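EKC/KEOPS complex subunit GON7 (Saccharomyces cerevisiae, PDB 4WXA) serves as a subunit of the yeast EKC/KEOPS complex, which forms t6A at position 37 of tRNAs, and likely supports the catalytic subunit KAE1. Local coordinates at residues Y8-V14 with F84-R88. Residues are numbered along the deposited sequence; the frame is centred on the assembly and turned at random.
Sequences YSAPDGV and FLTGR
R88 of helix 66-94 reaches D12 in the turn of a β-hairpin, strands 5-10 and 14-18, whose loop closes in a G1 bulge: G13 and V14 both face A10, and at the backbone angles of G13 any CB would press on the preceding carbonyl. Helix and hairpin strand run nearly parallel, 18° apart, with axes 12.2 Å from each other, a gap for long side chains. From CB, the R88 chain sets CG over a face of the F84 ring, and bends at chi2 (-97°) and chi3 then steer the guanidinium toward the turn. NE forms a salt bridge with D63 of the PCC1 chain. NH1 meets OD2 of D12 at 2.8 Å on its syn lone pair, while NH2 gives a hydrogen bond to OD1 at 3.1 Å from above the carboxylate plane; the carboxylate and guanidinium planes are 50° apart, so the end-on grip is twisted. NH1 also lies 3.6 Å from CG2 of V14, and Y8 CE1 and V14 CG1 sit over one guanidinium face. NH2 makes a weak bond to Y8 OH and touches CB of A10, a methyl small enough to let it approach to 3.4 Å. A methionine in place of R88 would probably leave D12 and D63 of PCC1 without their positive mate. Beside the salt bridge, F84 turns its edge to the face of Y8, a T-shaped pair with centroids 5.1 Å apart. Y8 suits this place because its ring packs on the helix while its OH finds a stronger partner in D63 of PCC1, whose strand pairs antiparallel with Y8 and S9, continuing the hairpin's sheet. Apolar L85 and V14 flank the aromatic pair: CD2 of L85 lies 3.8 Å from CE2 of Y8, and CG1 of V14 4.4 Å from the rim of F84 at CZ.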
ATOM      1  N   TYR D   8      -8.392   3.366  -2.970  1.00 39.54           N
ATOM      2  CA  TYR D   8      -8.323   3.499  -1.500  1.00 39.47           C
ATOM      3  C   TYR D   8      -9.669   3.833  -0.949  1.00 38.66           C
ATOM      4  O   TYR D   8     -10.419   4.584  -1.527  1.00 40.79           O
ATOM      5  CB  TYR D   8      -7.349   4.619  -1.104  1.00 41.60           C
ATOM      6  CG  TYR D   8      -7.432   5.120   0.339  1.00 40.13           C
ATOM      7  CD1 TYR D   8      -8.292   6.149   0.688  1.00 42.40           C
ATOM      8  CD2 TYR D   8      -6.645   4.572   1.333  1.00 38.59           C
ATOM      9  CE1 TYR D   8      -8.381   6.608   1.993  1.00 41.73           C
ATOM     10  CE2 TYR D   8      -6.723   5.007   2.631  1.00 39.65           C
ATOM     11  CZ  TYR D   8      -7.592   6.039   2.949  1.00 41.15           C
ATOM     12  OH  TYR D   8      -7.690   6.485   4.216  1.00 40.27           O
ATOM     13  N   SER D   9      -9.959   3.302   0.210  1.00 39.95           N
ATOM     14  CA  SER D   9     -11.246   3.514   0.832  1.00 41.03           C
ATOM     15  C   SER D   9     -11.067   3.689   2.365  1.00 40.40           C
ATOM     16  O   SER D   9     -10.329   2.963   2.961  1.00 43.02           O
ATOM     17  CB  SER D   9     -12.040   2.263   0.514  1.00 41.31           C
ATOM     18  OG  SER D   9     -13.347   2.310   1.024  1.00 46.75           O
ATOM     19  N   ALA D  10     -11.762   4.606   2.993  1.00 41.71           N
ATOM     20  CA  ALA D  10     -11.638   4.822   4.443  1.00 44.10           C
ATOM     21  C   ALA D  10     -12.982   5.117   5.072  1.00 44.62           C
ATOM     22  O   ALA D  10     -13.875   5.605   4.406  1.00 45.56           O
ATOM     23  CB  ALA D  10     -10.693   5.973   4.707  1.00 44.88           C
ATOM     24  N   PRO D  11     -13.125   4.849   6.368  1.00 45.36           N
ATOM     25  CA  PRO D  11     -14.464   4.882   6.931  1.00 45.75           C
ATOM     26  C   PRO D  11     -15.031   6.269   7.094  1.00 46.31           C
ATOM     27  O   PRO D  11     -16.163   6.364   7.487  1.00 48.19           O
ATOM     28  CB  PRO D  11     -14.307   4.202   8.313  1.00 44.81           C
ATOM     29  CG  PRO D  11     -12.864   4.237   8.601  1.00 44.66           C
ATOM     30  CD  PRO D  11     -12.123   4.355   7.324  1.00 46.68           C
ATOM     31  N   ASP D  12     -14.267   7.329   6.845  1.00 46.73           N
ATOM     32  CA  ASP D  12     -14.848   8.678   6.848  1.00 50.85           C
ATOM     33  C   ASP D  12     -15.545   8.993   5.507  1.00 51.99           C
ATOM     34  O   ASP D  12     -15.887  10.105   5.256  1.00 53.01           O
ATOM     35  CB  ASP D  12     -13.799   9.781   7.177  1.00 53.74           C
ATOM     36  CG  ASP D  12     -12.625   9.831   6.173  1.00 60.18           C
ATOM     37  OD1 ASP D  12     -12.334   8.787   5.541  1.00 66.35           O
ATOM     38  OD2 ASP D  12     -11.967  10.893   6.023  1.00 63.06           O
ATOM     39  N   GLY D  13     -15.718   8.018   4.632  1.00 48.43           N
ATOM     40  CA  GLY D  13     -16.505   8.220   3.447  1.00 48.95           C
ATOM     41  C   GLY D  13     -15.686   8.611   2.256  1.00 47.56           C
ATOM     42  O   GLY D  13     -16.227   9.017   1.267  1.00 51.32           O
ATOM     43  N   VAL D  14     -14.378   8.492   2.352  1.00 47.44           N
ATOM     44  CA  VAL D  14     -13.464   8.944   1.322  1.00 45.98           C
ATOM     45  C   VAL D  14     -13.064   7.800   0.395  1.00 45.83           C
ATOM     46  O   VAL D  14     -12.732   6.728   0.857  1.00 44.05           O
ATOM     47  CB  VAL D  14     -12.223   9.570   1.975  1.00 46.38           C
ATOM     48  CG1 VAL D  14     -11.089   9.789   0.993  1.00 45.88           C
ATOM     49  CG2 VAL D  14     -12.634  10.879   2.620  1.00 50.07           C
ATOM     50  N   PHE D  84      -0.497  10.865  -0.810  1.00 58.13           N
ATOM     51  CA  PHE D  84      -1.890  10.960  -0.392  1.00 53.55           C
ATOM     52  C   PHE D  84      -2.068  10.621   1.093  1.00 54.69           C
ATOM     53  O   PHE D  84      -2.872  11.240   1.790  1.00 53.35           O
ATOM     54  CB  PHE D  84      -2.769  10.034  -1.270  1.00 49.22           C
ATOM     55  CG  PHE D  84      -4.189   9.938  -0.807  1.00 45.60           C
ATOM     56  CD1 PHE D  84      -5.090  10.918  -1.106  1.00 45.21           C
ATOM     57  CD2 PHE D  84      -4.594   8.861  -0.029  1.00 43.35           C
ATOM     58  CE1 PHE D  84      -6.383  10.829  -0.647  1.00 44.12           C
ATOM     59  CE2 PHE D  84      -5.884   8.777   0.447  1.00 41.99           C
ATOM     60  CZ  PHE D  84      -6.779   9.771   0.156  1.00 42.54           C
ATOM     61  N   LEU D  85      -1.348   9.604   1.559  1.00 55.91           N
ATOM     62  CA  LEU D  85      -1.561   9.106   2.904  1.00 54.73           C
ATOM     63  C   LEU D  85      -0.917  10.073   3.880  1.00 61.33           C
ATOM     64  O   LEU D  85      -1.466  10.359   4.951  1.00 63.71           O
ATOM     65  CB  LEU D  85      -1.011   7.693   3.065  1.00 51.05           C
ATOM     66  CG  LEU D  85      -1.790   6.585   2.330  1.00 48.09           C
ATOM     67  CD1 LEU D  85      -1.054   5.248   2.352  1.00 44.98           C
ATOM     68  CD2 LEU D  85      -3.160   6.414   2.958  1.00 46.68           C
ATOM     69  N   THR D  86       0.242  10.592   3.498  1.00 65.80           N
ATOM     70  CA  THR D  86       0.933  11.544   4.334  1.00 72.07           C
ATOM     71  C   THR D  86       0.033  12.765   4.571  1.00 72.71           C
ATOM     72  O   THR D  86      -0.187  13.163   5.713  1.00 72.05           O
ATOM     73  CB  THR D  86       2.292  11.912   3.723  1.00 77.03           C
ATOM     74  OG1 THR D  86       3.072  10.721   3.651  1.00 71.22           O
ATOM     75  CG2 THR D  86       3.034  12.940   4.599  1.00 80.05           C
ATOM     76  N   GLY D  87      -0.524  13.302   3.488  1.00 69.21           N
ATOM     77  CA  GLY D  87      -1.530  14.352   3.570  1.00 70.55           C
ATOM     78  C   GLY D  87      -2.699  14.024   4.483  1.00 67.69           C
ATOM     79  O   GLY D  87      -3.215  14.886   5.158  1.00 64.81           O
ATOM     80  N   ARG D  88      -3.142  12.780   4.493  1.00 64.17           N
ATOM     81  CA  ARG D  88      -4.251  12.419   5.343  1.00 62.61           C
ATOM     82  C   ARG D  88      -3.806  12.491   6.771  1.00 66.23           C
ATOM     83  O   ARG D  88      -4.590  12.866   7.619  1.00 69.45           O
ATOM     84  CB  ARG D  88      -4.758  11.011   5.067  1.00 61.50           C
ATOM     85  CG  ARG D  88      -5.339  10.781   3.655  1.00 60.79           C
ATOM     86  CD  ARG D  88      -6.842  10.888   3.640  1.00 57.50           C
ATOM     87  NE  ARG D  88      -7.460   9.852   4.442  1.00 55.05           N
ATOM     88  CZ  ARG D  88      -8.732   9.863   4.827  1.00 56.78           C
ATOM     89  NH1 ARG D  88      -9.550  10.866   4.518  1.00 57.84           N
ATOM     90  NH2 ARG D  88      -9.202   8.864   5.546  1.00 57.38           N
TER